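Local coordinates for protein peptidase M14, carboxypeptidase A (Thermoplasmatales archaeon SCGC AB-540-F20, PDB 4XED) that is probably a zinc-type carboxypeptidase of the M14 family, represented here by its calcium-binding PKD domain, a beta-sandwich module likely to serve in binding, at residues F28-T31 with N37-Y40. Sequence-based numbering, arbitrary orientation. Where two conformers were deposited one is given.
Sequences FVTT and NITY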
ATOM      1  N   PHE A  28      -0.004   1.307  -5.952  1.00  5.58           N
ATOM      2  CA  PHE A  28       0.018   0.015  -5.265  1.00  6.16           C
ATOM      3  C   PHE A  28      -0.428  -1.046  -6.248  1.00  6.52           C
ATOM      4  O   PHE A  28      -1.445  -0.862  -6.951  1.00  6.75           O
ATOM      5  CB  PHE A  28      -0.942   0.004  -4.070  1.00  7.13           C
ATOM      6  CG  PHE A  28      -0.601   1.014  -3.001  1.00  6.48           C
ATOM      7  CD1 PHE A  28      -1.016   2.331  -3.099  1.00  5.70           C
ATOM      8  CD2 PHE A  28       0.118   0.658  -1.874  1.00  6.15           C
ATOM      9  CE1 PHE A  28      -0.702   3.272  -2.136  1.00  5.51           C
ATOM     10  CE2 PHE A  28       0.439   1.600  -0.910  1.00  7.26           C
ATOM     11  CZ  PHE A  28       0.007   2.905  -1.056  1.00  6.47           C
ATOM     12  N   VAL A  29       0.263  -2.177  -6.267  1.00  6.23           N
ATOM     13  CA  VAL A  29      -0.248  -3.293  -7.062  1.00  6.51           C
ATOM     14  C   VAL A  29       0.320  -4.623  -6.621  1.00  6.40           C
ATOM     15  O   VAL A  29       1.481  -4.723  -6.216  1.00  7.36           O
ATOM     16  CB  VAL A  29       0.042  -3.105  -8.579  1.00  6.89           C
ATOM     17  CG1 VAL A  29       1.533  -3.057  -8.846  1.00  9.03           C
ATOM     18  CG2 VAL A  29      -0.642  -4.184  -9.446  1.00  8.61           C
ATOM     19  N   THR A  30      -0.523  -5.647  -6.676  1.00  7.07           N
ATOM     20  CA  THR A  30      -0.054  -6.998  -6.570  1.00  6.51           C
ATOM     21  C   THR A  30      -0.931  -7.890  -7.438  1.00  5.64           C
ATOM     22  O   THR A  30      -1.914  -7.426  -8.018  1.00  7.62           O
ATOM     23  CB  THR A  30      -0.027  -7.473  -5.112  1.00  7.46           C
ATOM     24  OG1 THR A  30       0.831  -8.611  -5.050  1.00  8.17           O
ATOM     25  CG2 THR A  30      -1.413  -7.845  -4.585  1.00  9.46           C
ATOM     26  N   THR A  31      -0.543  -9.153  -7.521  1.00  6.30           N
ATOM     27  CA  THR A  31      -1.355 -10.189  -8.142  1.00  5.69           C
ATOM     28  C   THR A  31      -1.591 -11.313  -7.145  1.00  7.37           C
ATOM     29  O   THR A  31      -0.820 -11.540  -6.223  1.00  7.33           O
ATOM     30  CB  THR A  31      -0.672 -10.779  -9.404  1.00  7.02           C
ATOM     31  OG1 THR A  31       0.549 -11.425  -9.057  1.00  8.68           O
ATOM     32  CG2 THR A  31      -0.340  -9.712 -10.409  1.00  8.51           C
ATOM     33  N   ASN A  37      -9.710 -11.757  -6.732  1.00  8.26           N
ATOM     34  CA  ASN A  37      -9.809 -10.383  -6.288  1.00  8.12           C
ATOM     35  C   ASN A  37      -9.159 -10.238  -4.930  1.00  8.10           C
ATOM     36  O   ASN A  37      -9.108 -11.202  -4.142  1.00  7.68           O
ATOM     37  CB  ASN A  37     -11.263  -9.958  -6.177  1.00  9.45           C
ATOM     38  CG  ASN A  37     -11.949  -9.798  -7.508  1.00 12.17           C
ATOM     39  OD1 ASN A  37     -11.330  -9.732  -8.569  1.00 11.82           O
ATOM     40  ND2 ASN A  37     -13.262  -9.732  -7.452  1.00 16.12           N
ATOM     41  N   ILE A  38      -8.616  -9.055  -4.660  0.52  8.35           N
ATOM     42  CA  ILE A  38      -7.946  -8.802  -3.377  0.52  6.62           C
ATOM     43  C   ILE A  38      -8.294  -7.438  -2.781  0.52  6.67           C
ATOM     44  O   ILE A  38      -8.707  -6.514  -3.489  0.52  7.31           O
ATOM     45  CB  ILE A  38      -6.368  -8.944  -3.433  0.52  7.97           C
ATOM     46  CG1 ILE A  38      -5.665  -7.747  -4.113  0.52  7.84           C
ATOM     47  CG2 ILE A  38      -5.970 -10.262  -4.082  0.52  7.80           C
ATOM     48  CD1 ILE A  38      -5.846  -7.643  -5.595  0.52  8.28           C
ATOM     49  N   THR A  39      -8.099  -7.320  -1.469  1.00  6.25           N
ATOM     50  CA  THR A  39      -8.201  -6.059  -0.756  1.00  6.97           C
ATOM     51  C   THR A  39      -6.813  -5.723  -0.209  1.00  6.97           C
ATOM     52  O   THR A  39      -5.998  -6.619   0.010  1.00  7.35           O
ATOM     53  CB  THR A  39      -9.231  -6.075   0.392  1.00  8.36           C
ATOM     54  OG1 THR A  39      -8.971  -7.169   1.280  1.00  9.88           O
ATOM     55  CG2 THR A  39     -10.649  -6.172  -0.169  1.00 10.45           C
ATOM     56  N   TYR A  40      -6.547  -4.438  -0.008  1.00  6.37           N
ATOM     57  CA  TYR A  40      -5.268  -3.963   0.485  1.00  6.70           C
ATOM     58  C   TYR A  40      -5.392  -3.350   1.878  1.00  6.02           C
ATOM     59  O   TYR A  40      -6.373  -2.682   2.181  1.00  7.38           O
ATOM     60  CB  TYR A  40      -4.693  -2.892  -0.451  1.00  6.59           C
ATOM     61  CG  TYR A  40      -4.317  -3.377  -1.832  1.00  7.06           C
ATOM     62  CD1 TYR A  40      -3.050  -3.905  -2.090  1.00  7.29           C
ATOM     63  CD2 TYR A  40      -5.221  -3.308  -2.878  1.00  7.60           C
ATOM     64  CE1 TYR A  40      -2.692  -4.342  -3.361  1.00  7.07           C
ATOM     65  CE2 TYR A  40      -4.881  -3.755  -4.157  1.00  6.88           C
ATOM     66  CZ  TYR A  40      -3.607  -4.262  -4.390  1.00  6.93           C
ATOM     67  OH  TYR A  40      -3.192  -4.736  -5.617  1.00  8.55           O
TER
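Y40 reaches across from one sheet to the other and meets the backbone of V29 and T30 with its phenol oxygen. The polar part of the contact is one hydrogen bond: the amide of T30 donates to Y40 OH, with T30 N and Y40 OH 3.0 Å apart. An N-H...O angle of 139° shows that the bond is clearly bent. It ties a side chain of strand 38-43 to the main chain just where strand 24-29 ends. With CG anti to its own carbonyl carbon (chi1 -66°), Y40 sends its ring toward the opposite segment, carrying the hydroxyl to that amide.

Van der Waals contacts surround the hydroxyl end of the ring. V29 CA lies 3.6 Å from Y40 OH, whereas the V29 side chain starts off away from the tyrosine. The methyl of T30 comes in obliquely to the ring, T30 CG2 standing 3.7 Å from Y40 OH and 3.9 Å from Y40 CE1. Because OG1 is anti to the backbone N of T30 (chi1 -161°), this methyl is left to meet the tyrosine, and the hydroxyl bonds instead to the carbonyl oxygen of N8. In one of its two conformers I38 brings CG1 to 4.3 Å from T30 CG2, a marginal and less certain contact. A phenylalanine at Y40 would probably keep much of the ring packing but leave the buried T30 amide without its hydroxyl acceptor.

The CA atoms of F28 and Y40, 8.8 Å apart, fit facing layers of the PKD beta-sandwich rather than neighbouring strands. T30 touches A80 of strand 72-82, Y40 packs on Y56 and V62, and F28 touches V62 of strand 62-66 and A78 of strand 72-82.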